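Local coordinates for protein processed glycerol phosphate lipoteichoic acid synthase 2 (PDB 2W8D) that belongs to the sulfatase family of the alkaline phosphatase clan and, as a C-terminal domain, holds a magnesium ion in its metal site, at residues Glu161-Thr164 with Gly168-Asp171; Phe174-Met179 with Phe239-Lys244; Pro180-Glu183 with Pro188-Thr191; Gly207-Pro212 with Leu231-Glu236. All coordinates share one frame; numbering follows the deposited sequence.

Contact 1 (Glu161-Thr164 with Gly168-Asp171); sequences EENT and GMKD
Lys170 engages two successive carbonyls of the facing segment, one through its backbone and one through its ammonium group. Its N donates to Asn163 O over 2.8 Å, with an N-H...O angle of 171°. The aliphatic part of the side chain then passes the same oxygen, CG lying 3.6 Å from Asn163 O, and its extended course beyond CG delivers NZ to Glu162 O at 3.2 Å. This second bond meets the oxygen from above the carbonyl plane, 49° out of it, and so misses the lone pairs; the stronger partner of NZ is Asp208, in a salt bridge. Asn163 O also receives a CA-H...O contact from Met169 CA at 3.4 Å, and Thr164 CA makes a matching one to Gly168 O at 3.3 Å.

Met169, modelled as selenomethionine, lies alongside Asn163 and points the same way. Bends at chi2 and chi3 fold its methyl back, leaving CE 3.9 Å from Asn163 CB. Further out, this side chain packs on Tyr157, Met159 and Phe174, while its backbone is hydrogen-bonded to Gly131. Asp171 N reaches Ser197 OG. The pairing of Thr164 with Met169 is a single beta bridge, closing a short loop that leads through Lys170, as N-cap residue, into helix 171-183 of the sulfatase-family domain.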
loop_
_atom_site.group_PDB
_atom_site.type_symbol
_atom_site.label_atom_id
_atom_site.label_comp_id
_atom_site.label_asym_id
_atom_site.label_seq_id
_atom_site.Cartn_x
_atom_site.Cartn_y
_atom_site.Cartn_z
ATOM N N GLU A 161 -3.395 -13.770 -26.571
ATOM C CA GLU A 161 -2.261 -14.694 -26.420
ATOM C C GLU A 161 -1.107 -14.161 -25.567
ATOM O O GLU A 161 -0.902 -14.594 -24.433
ATOM C CB GLU A 161 -1.711 -15.049 -27.823
ATOM C CG GLU A 161 -2.790 -15.315 -28.913
ATOM C CD GLU A 161 -2.450 -14.701 -30.272
ATOM O OE1 GLU A 161 -3.066 -15.101 -31.293
ATOM O OE2 GLU A 161 -1.564 -13.816 -30.312
ATOM N N GLU A 162 -0.375 -13.206 -26.131
ATOM C CA GLU A 162 0.917 -12.767 -25.604
ATOM C C GLU A 162 0.850 -11.680 -24.529
ATOM O O GLU A 162 1.871 -11.326 -23.945
ATOM C CB GLU A 162 1.813 -12.310 -26.762
ATOM C CG GLU A 162 1.159 -11.276 -27.693
ATOM C CD GLU A 162 1.829 -11.178 -29.052
ATOM O OE1 GLU A 162 1.245 -10.541 -29.955
ATOM O OE2 GLU A 162 2.930 -11.738 -29.218
ATOM N N ASN A 163 -0.343 -11.145 -24.281
ATOM C CA ASN A 163 -0.528 -10.108 -23.257
ATOM C C ASN A 163 -0.980 -10.659 -21.893
ATOM O O ASN A 163 -0.968 -9.936 -20.909
ATOM C CB ASN A 163 -1.529 -9.044 -23.734
ATOM C CG ASN A 163 -1.112 -8.364 -25.032
ATOM O OD1 ASN A 163 -0.372 -8.926 -25.835
ATOM N ND2 ASN A 163 -1.622 -7.152 -25.254
ATOM N N THR A 164 -1.358 -11.937 -21.865
ATOM C CA THR A 164 -2.040 -12.584 -20.744
ATOM C C THR A 164 -1.181 -13.637 -20.077
ATOM O O THR A 164 -0.575 -14.461 -20.763
ATOM C CB THR A 164 -3.306 -13.279 -21.254
ATOM O OG1 THR A 164 -4.210 -12.283 -21.714
ATOM C CG2 THR A 164 -3.987 -14.101 -20.161
ATOM N N GLY A 168 -4.379 -12.297 -15.560
ATOM C CA GLY A 168 -4.791 -11.388 -16.629
ATOM C C GLY A 168 -3.626 -10.711 -17.311
ATOM O O GLY A 168 -2.652 -11.366 -17.704
HETATM N N MSE A 169 -3.723 -9.394 -17.478
HETATM C CA MSE A 169 -2.716 -8.658 -18.261
HETATM C C MSE A 169 -1.346 -8.699 -17.578
HETATM O O MSE A 169 -1.244 -8.555 -16.366
HETATM C CB MSE A 169 -3.102 -7.191 -18.434
HETATM C CG MSE A 169 -4.297 -6.936 -19.284
HETATM SE SE MSE A 169 -4.088 -7.384 -21.183
HETATM C CE MSE A 169 -2.768 -6.012 -21.695
ATOM N N LYS A 170 -0.308 -8.865 -18.382
ATOM C CA LYS A 170 1.057 -8.596 -17.956
ATOM C C LYS A 170 1.273 -7.086 -17.762
ATOM O O LYS A 170 0.719 -6.285 -18.511
ATOM C CB LYS A 170 2.020 -9.128 -19.009
ATOM C CG LYS A 170 2.062 -10.640 -19.094
ATOM C CD LYS A 170 2.909 -11.077 -20.267
ATOM C CE LYS A 170 3.039 -12.582 -20.355
ATOM N NZ LYS A 170 3.520 -12.930 -21.732
ATOM N N ASP A 171 2.084 -6.706 -16.782
ATOM C CA ASP A 171 2.361 -5.308 -16.467
ATOM C C ASP A 171 2.861 -4.416 -17.641
ATOM O O ASP A 171 2.357 -3.324 -17.802
ATOM C CB ASP A 171 3.310 -5.220 -15.271
ATOM C CG ASP A 171 2.732 -5.850 -14.005
ATOM O OD1 ASP A 171 1.510 -6.170 -13.964
ATOM O OD2 ASP A 171 3.508 -6.038 -13.033
#

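Contact 2 (Phe174-Met179 with Phe239-Lys244); sequences FFKESM and FNDLKK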
loop_
_atom_site.group_PDB
_atom_site.type_symbol
_atom_site.label_atom_id
_atom_site.label_comp_id
_atom_site.label_asym_id
_atom_site.label_seq_id
_atom_site.Cartn_x
_atom_site.Cartn_y
_atom_site.Cartn_z
ATOM N N PHE A 174 -0.016 -3.740 -19.928
ATOM C CA PHE A 174 -1.030 -3.106 -19.097
ATOM C C PHE A 174 -0.688 -1.622 -18.935
ATOM O O PHE A 174 -1.538 -0.775 -19.143
ATOM C CB PHE A 174 -1.176 -3.828 -17.751
ATOM C CG PHE A 174 -1.745 -2.982 -16.668
ATOM C CD1 PHE A 174 -3.090 -2.677 -16.642
ATOM C CD2 PHE A 174 -0.923 -2.478 -15.669
ATOM C CE1 PHE A 174 -3.617 -1.889 -15.628
ATOM C CE2 PHE A 174 -1.444 -1.684 -14.657
ATOM C CZ PHE A 174 -2.793 -1.393 -14.639
ATOM N N PHE A 175 0.562 -1.306 -18.613
ATOM C CA PHE A 175 0.974 0.100 -18.522
ATOM C C PHE A 175 0.946 0.901 -19.835
ATOM O O PHE A 175 0.594 2.080 -19.813
ATOM C CB PHE A 175 2.325 0.247 -17.842
ATOM C CG PHE A 175 2.276 0.106 -16.356
ATOM C CD1 PHE A 175 1.475 0.942 -15.592
ATOM C CD2 PHE A 175 3.065 -0.865 -15.703
ATOM C CE1 PHE A 175 1.453 0.816 -14.208
ATOM C CE2 PHE A 175 3.058 -0.982 -14.353
ATOM C CZ PHE A 175 2.238 -0.165 -13.583
ATOM N N LYS A 176 1.296 0.282 -20.962
ATOM C CA LYS A 176 1.225 0.957 -22.246
ATOM C C LYS A 176 -0.191 1.404 -22.578
ATOM O O LYS A 176 -0.432 2.569 -22.883
ATOM C CB LYS A 176 1.688 0.017 -23.363
ATOM C CG LYS A 176 2.966 0.428 -24.089
ATOM C CD LYS A 176 2.904 1.840 -24.653
ATOM C CE LYS A 176 4.323 2.263 -25.060
ATOM N NZ LYS A 176 5.213 2.430 -23.875
ATOM N N GLU A 177 -1.104 0.433 -22.527
ATOM C CA GLU A 177 -2.523 0.598 -22.834
ATOM C C GLU A 177 -3.273 1.551 -21.892
ATOM O O GLU A 177 -4.228 2.219 -22.308
ATOM C CB GLU A 177 -3.201 -0.775 -22.924
ATOM C CG GLU A 177 -3.057 -1.383 -24.331
ATOM C CD GLU A 177 -3.254 -2.893 -24.370
ATOM O OE1 GLU A 177 -4.415 -3.347 -24.358
ATOM O OE2 GLU A 177 -2.244 -3.624 -24.456
ATOM N N SER A 178 -2.804 1.643 -20.649
ATOM C CA SER A 178 -3.371 2.584 -19.687
ATOM C C SER A 178 -3.104 4.065 -19.997
ATOM O O SER A 178 -3.865 4.921 -19.543
ATOM C CB SER A 178 -2.905 2.266 -18.264
ATOM O OG SER A 178 -3.277 0.954 -17.875
HETATM N N MSE A 179 -2.052 4.370 -20.761
HETATM C CA MSE A 179 -1.700 5.767 -21.078
HETATM C C MSE A 179 -2.843 6.605 -21.666
HETATM O O MSE A 179 -3.257 7.572 -21.022
HETATM C CB MSE A 179 -0.411 5.887 -21.907
HETATM C CG MSE A 179 0.848 5.313 -21.212
HETATM SE SE MSE A 179 1.004 5.533 -19.228
HETATM C CE MSE A 179 1.400 7.453 -19.143
ATOM N N PHE A 239 7.068 5.305 -15.813
ATOM C CA PHE A 239 7.711 6.592 -15.525
ATOM C C PHE A 239 8.177 7.319 -16.783
ATOM O O PHE A 239 7.942 8.513 -16.908
ATOM C CB PHE A 239 8.905 6.405 -14.577
ATOM C CG PHE A 239 8.563 6.513 -13.112
ATOM C CD1 PHE A 239 7.553 5.761 -12.560
ATOM C CD2 PHE A 239 9.271 7.368 -12.295
ATOM C CE1 PHE A 239 7.265 5.856 -11.210
ATOM C CE2 PHE A 239 8.974 7.462 -10.944
ATOM C CZ PHE A 239 8.008 6.715 -10.405
ATOM N N ASN A 240 8.839 6.630 -17.715
ATOM C CA ASN A 240 9.242 7.283 -18.975
ATOM C C ASN A 240 8.029 7.896 -19.661
ATOM O O ASN A 240 8.052 9.052 -20.046
ATOM C CB ASN A 240 9.941 6.320 -19.943
ATOM C CG ASN A 240 11.317 5.884 -19.465
ATOM O OD1 ASN A 240 12.080 6.653 -18.857
ATOM N ND2 ASN A 240 11.652 4.632 -19.750
ATOM N N ASP A 241 6.958 7.118 -19.784
ATOM C CA ASP A 241 5.710 7.601 -20.407
ATOM C C ASP A 241 5.023 8.720 -19.618
ATOM O O ASP A 241 4.479 9.635 -20.212
ATOM C CB ASP A 241 4.746 6.450 -20.704
ATOM C CG ASP A 241 5.233 5.537 -21.832
ATOM O OD1 ASP A 241 6.161 5.914 -22.573
ATOM O OD2 ASP A 241 4.686 4.423 -21.985
ATOM N N LEU A 242 5.070 8.681 -18.291
ATOM C CA LEU A 242 4.537 9.800 -17.510
ATOM C C LEU A 242 5.295 11.128 -17.749
ATOM O O LEU A 242 4.769 12.225 -17.514
ATOM C CB LEU A 242 4.525 9.460 -16.028
ATOM C CG LEU A 242 3.508 8.413 -15.528
ATOM C CD1 LEU A 242 3.680 8.170 -14.059
ATOM C CD2 LEU A 242 2.103 8.874 -15.815
ATOM N N LYS A 243 6.541 11.009 -18.201
ATOM C CA LYS A 243 7.387 12.156 -18.459
ATOM C C LYS A 243 7.220 12.666 -19.877
ATOM O O LYS A 243 7.328 13.860 -20.090
ATOM C CB LYS A 243 8.852 11.841 -18.161
ATOM C CG LYS A 243 9.136 11.558 -16.675
ATOM C CD LYS A 243 10.530 10.923 -16.467
ATOM C CE LYS A 243 11.031 11.125 -15.041
ATOM N NZ LYS A 243 12.189 10.208 -14.685
ATOM N N LYS A 244 6.936 11.786 -20.839
ATOM C CA LYS A 244 6.585 12.246 -22.194
ATOM C C LYS A 244 5.317 13.098 -22.136
ATOM O O LYS A 244 5.308 14.204 -22.655
ATOM C CB LYS A 244 6.331 11.096 -23.190
ATOM C CG LYS A 244 7.316 9.937 -23.193
ATOM C CD LYS A 244 8.568 10.232 -24.021
ATOM C CE LYS A 244 9.730 9.349 -23.515
ATOM N NZ LYS A 244 11.039 9.751 -24.133
#
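Bends at chi2 (-54°) and chi4 (-68°) curve the Lys176 chain, so that an ammonium group whose CB starts out away from the other helix still arrives at Asp241. Met179 starts toward that helix, and further bends at its own chi2 and chi3 carry the methyl of this selenomethionine across the gap. Lys176 NZ lies 2.8 Å from Asp241 OD2, a salt bridge that uses the syn lone pair of OD2, on the side of the other carboxylate oxygen, the two side chains meeting at about a right angle.

Beneath it, on the buried side, Met179 CE sits 3.7 Å from Leu242 CD2 and 3.8 Å from Asp241 CB, so the aspartate offers its carboxylate to the lysine and its CB methylene to the methyl. The helix segments run nearly parallel, with a crossing angle of -16° and an axis separation of 10.6 Å. This is the side-by-side packing of helices in an alpha/beta fold, where each belongs to a beta-alpha-beta crossover: helix 171-183 leads into strand 189-194 and helix 219-244 into strand 251-257. Both rest on the sheet, Phe174 through Phe193 and Leu242 through Ile253, and the ring of Phe175 stacks on Phe238.

Within its own helix, Ser178 OG turns back to Phe174 O at 2.8 Å, while Ser178 N reaches that oxygen at 3.1 Å from the opposite face of the carbonyl plane. Two donors therefore hold this acceptor, and Ser178 OG is also hydrogen-bonded to Tyr157 OH.

Contact 3 (Pro180-Glu183 with Pro188-Thr191); sequences PLLE and PFYT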
loop_
_atom_site.group_PDB
_atom_site.type_symbol
_atom_site.label_atom_id
_atom_site.label_comp_id
_atom_site.label_asym_id
_atom_site.label_seq_id
_atom_site.Cartn_x
_atom_site.Cartn_y
_atom_site.Cartn_z
ATOM N N PRO A 180 -3.391 6.224 -22.847
ATOM C CA PRO A 180 -4.490 7.060 -23.392
ATOM C C PRO A 180 -5.709 7.105 -22.479
ATOM O O PRO A 180 -6.430 8.088 -22.448
ATOM C CB PRO A 180 -4.853 6.384 -24.730
ATOM C CG PRO A 180 -4.196 5.031 -24.689
ATOM C CD PRO A 180 -3.010 5.138 -23.768
ATOM N N LEU A 181 -5.927 6.047 -21.713
ATOM C CA LEU A 181 -7.030 6.064 -20.796
ATOM C C LEU A 181 -6.734 7.098 -19.711
ATOM O O LEU A 181 -7.574 7.918 -19.373
ATOM C CB LEU A 181 -7.276 4.666 -20.239
ATOM C CG LEU A 181 -7.537 3.624 -21.331
ATOM C CD1 LEU A 181 -7.516 2.251 -20.712
ATOM C CD2 LEU A 181 -8.891 3.887 -22.140
ATOM N N LEU A 182 -5.516 7.103 -19.206
ATOM C CA LEU A 182 -5.151 8.029 -18.143
ATOM C C LEU A 182 -5.138 9.485 -18.596
ATOM O O LEU A 182 -5.519 10.370 -17.830
ATOM C CB LEU A 182 -3.785 7.675 -17.580
ATOM C CG LEU A 182 -3.309 8.608 -16.481
ATOM C CD1 LEU A 182 -4.108 8.350 -15.193
ATOM C CD2 LEU A 182 -1.823 8.402 -16.281
ATOM N N GLU A 183 -4.693 9.715 -19.827
ATOM C CA GLU A 183 -4.594 11.039 -20.405
ATOM C C GLU A 183 -5.969 11.606 -20.807
ATOM O O GLU A 183 -6.092 12.790 -21.105
ATOM C CB GLU A 183 -3.630 11.004 -21.610
ATOM C CG GLU A 183 -2.176 10.643 -21.212
ATOM C CD GLU A 183 -1.313 10.004 -22.334
ATOM O OE1 GLU A 183 -1.733 9.921 -23.507
ATOM O OE2 GLU A 183 -0.176 9.569 -22.026
ATOM N N PRO A 188 -7.907 17.757 -11.804
ATOM C CA PRO A 188 -6.999 16.784 -11.189
ATOM C C PRO A 188 -7.610 15.405 -11.066
ATOM O O PRO A 188 -8.820 15.275 -10.931
ATOM C CB PRO A 188 -6.762 17.359 -9.800
ATOM C CG PRO A 188 -7.991 18.156 -9.494
ATOM C CD PRO A 188 -8.650 18.538 -10.793
ATOM N N PHE A 189 -6.773 14.371 -11.100
ATOM C CA PHE A 189 -7.273 13.010 -10.963
ATOM C C PHE A 189 -6.552 12.232 -9.889
ATOM O O PHE A 189 -5.380 12.483 -9.608
ATOM C CB PHE A 189 -7.231 12.264 -12.299
ATOM C CG PHE A 189 -5.852 12.127 -12.879
ATOM C CD1 PHE A 189 -4.896 11.324 -12.270
ATOM C CD2 PHE A 189 -5.508 12.790 -14.034
ATOM C CE1 PHE A 189 -3.597 11.216 -12.820
ATOM C CE2 PHE A 189 -4.240 12.673 -14.583
ATOM C CZ PHE A 189 -3.294 11.896 -13.982
ATOM N N TYR A 190 -7.256 11.262 -9.301
ATOM C CA TYR A 190 -6.708 10.369 -8.296
ATOM C C TYR A 190 -6.898 8.939 -8.812
ATOM O O TYR A 190 -8.035 8.516 -9.032
ATOM C CB TYR A 190 -7.493 10.577 -7.004
ATOM C CG TYR A 190 -7.218 9.584 -5.872
ATOM C CD1 TYR A 190 -7.750 8.285 -5.885
ATOM C CD2 TYR A 190 -6.492 9.997 -4.762
ATOM C CE1 TYR A 190 -7.510 7.421 -4.814
ATOM C CE2 TYR A 190 -6.264 9.177 -3.713
ATOM C CZ TYR A 190 -6.743 7.897 -3.739
ATOM O OH TYR A 190 -6.464 7.156 -2.644
ATOM N N THR A 191 -5.805 8.208 -8.999
ATOM C CA THR A 191 -5.816 6.958 -9.767
ATOM C C THR A 191 -5.016 5.858 -9.110
ATOM O O THR A 191 -4.042 6.143 -8.401
ATOM C CB THR A 191 -5.240 7.137 -11.186
ATOM O OG1 THR A 191 -3.965 7.783 -11.111
ATOM C CG2 THR A 191 -6.158 7.973 -12.002
#
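Leu182 enters the space between Phe189 and Thr191 on the facing strand. From CB the chain swings CG opposite the backbone N (chi1 179°), aiming the branch point at the strand; CG then comes within 4.1 Å of Phe189 CZ. Of the two methyls, CD1 carries the contact. It lies 3.8 Å from Phe189 CE1, over one face of the ring but displaced toward the rim, and its line to the centroid is 4.1 Å long and 26° off the normal, the geometry of a CH-pi contact. The same methyl also touches Thr191 CG2 at 3.8 Å. The other branch faces helix 219-244, with Leu182 CD2 4.0 Å from Leu242 CD2.

Phe189 and Thr191 alternate with Tyr190 along the strand, so both present their side chains to the helix while Tyr190 faces Val115 and Pro116. This is the helix-to-strand half of a beta-alpha-beta crossover: helix 171-183 lies over the sheet, and a short connection returns the chain as strand 189-194. Hydrogen bonds to strand 33-39 fix the receiving residues, Phe189 N to Asn33 OD1 and Thr191 OG1 to Val34 O. Phe129 of strand 125-130 packs against both Leu182 and Thr191.

Contact 4 (Gly207-Pro212 with Leu231-Glu236); sequences GDTDFP and LDQSIE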
loop_
_atom_site.group_PDB
_atom_site.type_symbol
_atom_site.label_atom_id
_atom_site.label_comp_id
_atom_site.label_asym_id
_atom_site.label_seq_id
_atom_site.Cartn_x
_atom_site.Cartn_y
_atom_site.Cartn_z
ATOM N N GLY A 207 10.566 -15.108 -23.752
ATOM C CA GLY A 207 11.590 -14.236 -23.220
ATOM C C GLY A 207 10.930 -12.908 -22.951
ATOM O O GLY A 207 11.081 -11.968 -23.725
ATOM N N ASP A 208 10.171 -12.838 -21.864
ATOM C CA ASP A 208 9.635 -11.563 -21.398
ATOM C C ASP A 208 10.592 -10.798 -20.491
ATOM O O ASP A 208 10.452 -9.586 -20.314
ATOM C CB ASP A 208 8.273 -11.742 -20.743
ATOM C CG ASP A 208 7.139 -11.536 -21.727
ATOM O OD1 ASP A 208 7.392 -11.150 -22.902
ATOM O OD2 ASP A 208 5.983 -11.757 -21.322
ATOM N N THR A 209 11.572 -11.505 -19.938
ATOM C CA THR A 209 12.680 -10.843 -19.269
ATOM C C THR A 209 13.954 -11.685 -19.422
ATOM O O THR A 209 13.888 -12.876 -19.758
ATOM C CB THR A 209 12.301 -10.422 -17.792
ATOM O OG1 THR A 209 12.450 -8.998 -17.643
ATOM C CG2 THR A 209 13.089 -11.210 -16.696
ATOM N N ASP A 210 15.107 -11.052 -19.239
ATOM C CA ASP A 210 16.398 -11.715 -19.483
ATOM C C ASP A 210 17.158 -12.070 -18.201
ATOM O O ASP A 210 18.274 -12.608 -18.249
ATOM C CB ASP A 210 17.283 -10.849 -20.387
ATOM C CG ASP A 210 17.417 -9.413 -19.882
ATOM O OD1 ASP A 210 16.417 -8.846 -19.361
ATOM O OD2 ASP A 210 18.528 -8.851 -20.024
ATOM N N PHE A 211 16.555 -11.770 -17.062
ATOM C CA PHE A 211 17.243 -11.915 -15.786
ATOM C C PHE A 211 17.501 -13.371 -15.404
ATOM O O PHE A 211 16.650 -14.213 -15.628
ATOM C CB PHE A 211 16.414 -11.231 -14.701
ATOM C CG PHE A 211 17.227 -10.703 -13.571
ATOM C CD1 PHE A 211 17.992 -9.554 -13.732
ATOM C CD2 PHE A 211 17.236 -11.361 -12.337
ATOM C CE1 PHE A 211 18.757 -9.066 -12.686
ATOM C CE2 PHE A 211 17.995 -10.882 -11.273
ATOM C CZ PHE A 211 18.769 -9.743 -11.447
ATOM N N PRO A 212 18.663 -13.670 -14.799
ATOM C CA PRO A 212 18.861 -15.020 -14.268
ATOM C C PRO A 212 17.943 -15.343 -13.076
ATOM O O PRO A 212 17.445 -14.437 -12.379
ATOM C CB PRO A 212 20.310 -14.995 -13.793
ATOM C CG PRO A 212 20.546 -13.588 -13.448
ATOM C CD PRO A 212 19.818 -12.805 -14.508
ATOM N N LEU A 231 8.741 -6.564 -13.173
ATOM C CA LEU A 231 7.993 -5.491 -12.502
ATOM C C LEU A 231 8.791 -4.170 -12.550
ATOM O O LEU A 231 8.252 -3.122 -12.889
ATOM C CB LEU A 231 7.679 -5.873 -11.040
ATOM C CG LEU A 231 6.826 -4.884 -10.218
ATOM C CD1 LEU A 231 5.618 -4.319 -11.001
ATOM C CD2 LEU A 231 6.302 -5.478 -8.912
ATOM N N ASP A 232 10.068 -4.250 -12.220
ATOM C CA ASP A 232 10.927 -3.080 -12.214
ATOM C C ASP A 232 11.054 -2.397 -13.596
ATOM O O ASP A 232 11.001 -1.187 -13.688
ATOM C CB ASP A 232 12.298 -3.455 -11.694
ATOM C CG ASP A 232 13.188 -2.257 -11.485
ATOM O OD1 ASP A 232 12.944 -1.567 -10.461
ATOM O OD2 ASP A 232 14.129 -2.027 -12.313
ATOM N N GLN A 233 11.197 -3.173 -14.658
ATOM C CA GLN A 233 11.169 -2.622 -16.020
ATOM C C GLN A 233 9.845 -1.958 -16.370
ATOM O O GLN A 233 9.833 -0.940 -17.053
ATOM C CB GLN A 233 11.541 -3.695 -17.040
ATOM C CG GLN A 233 12.972 -4.229 -16.815
ATOM C CD GLN A 233 13.381 -5.354 -17.768
ATOM O OE1 GLN A 233 12.553 -6.161 -18.202
ATOM N NE2 GLN A 233 14.668 -5.408 -18.094
ATOM N N SER A 234 8.739 -2.530 -15.906
ATOM C CA SER A 234 7.403 -1.997 -16.126
ATOM C C SER A 234 7.235 -0.642 -15.470
ATOM O O SER A 234 6.597 0.222 -16.030
ATOM C CB SER A 234 6.335 -2.932 -15.531
ATOM O OG SER A 234 6.409 -4.252 -16.044
ATOM N N ILE A 235 7.775 -0.462 -14.269
ATOM C CA ILE A 235 7.651 0.812 -13.561
ATOM C C ILE A 235 8.481 1.868 -14.295
ATOM O O ILE A 235 8.013 2.995 -14.508
ATOM C CB ILE A 235 8.105 0.727 -12.077
ATOM C CG1 ILE A 235 7.230 -0.261 -11.295
ATOM C CG2 ILE A 235 8.146 2.141 -11.433
ATOM C CD1 ILE A 235 5.738 -0.141 -11.624
ATOM N N GLU A 236 9.696 1.482 -14.676
ATOM C CA GLU A 236 10.566 2.315 -15.534
ATOM C C GLU A 236 9.834 2.808 -16.783
ATOM O O GLU A 236 9.795 4.016 -17.047
ATOM C CB GLU A 236 11.863 1.567 -15.927
ATOM C CG GLU A 236 12.720 2.318 -16.989
ATOM C CD GLU A 236 14.016 1.608 -17.376
ATOM O OE1 GLU A 236 14.134 0.376 -17.233
ATOM O OE2 GLU A 236 14.933 2.299 -17.872
#
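Thr209 and Gln233 mark the nearest approach of two backbones that stay well apart, their CA atoms 9.0 Å from each other. Segment 207-212 has no regular structure: a cis peptide bond precedes Gly207, and Thr209 is extended (phi -149°, psi 160°). Segment 231-236 is regular helix, with Ile235 N hydrogen-bonded to Leu231 O at 3.0 Å and Glu236 N to Asp232 O at 3.1 Å. The contact thus lays a surface loop against helix 219-244 of the alpha/beta fold, the same connection that leaves strand 189-194 and later becomes that helix. Several loop residues, Gly207 to Asp210, also touch a crystal neighbour, so their exact course may owe something to the lattice.

Side chains span the gap. Gln233 points toward the loop, and its chain, extended beyond CG, brings the amide up to the loop, with OE1 turned to Thr209 and NE2 on the Asp210 side. Its OE1 lies 2.9 Å from Thr209 OG1. The clear hydrogen bond to OE1 comes from Lys172 NZ of helix 171-183, which also makes a weak bond to Asp208 O, linking the loop to that helix as well. Nearby, Phe211 stacks on His229, one turn before Gln233. On helix 219-244, Asp232 turns to helix 58-65, where OD2 accepts from Phe59 N and OD1 from Leu60 N.

At the exposed edge, the carboxylate of Asp210 and the amide of Gln233 have planes only 18° apart, yet Asp210 OD1 remains 4.1 Å from Gln233 NE2.

From the N-terminal side, contact 1 closes first, a tight loop with three residues between its segments just ahead of helix 171-183. That helix then opens contact 2, whose wide loop ends near the close of helix 219-244 and encloses both remaining contacts: contact 3, joining the end of helix 171-183 to strand 189-194, and contact 4, folding the long connection back on helix 219-244. Contacts 3 and 4 follow in series, without crossing. The salt bridge between Lys170 and Asp208 ties contact 1 to contact 4, and Phe175 packs against Ser234 and Ile235 between contacts 2 and 4. The four thus join two adjacent helices, their connecting loops and an interior strand of the sheet.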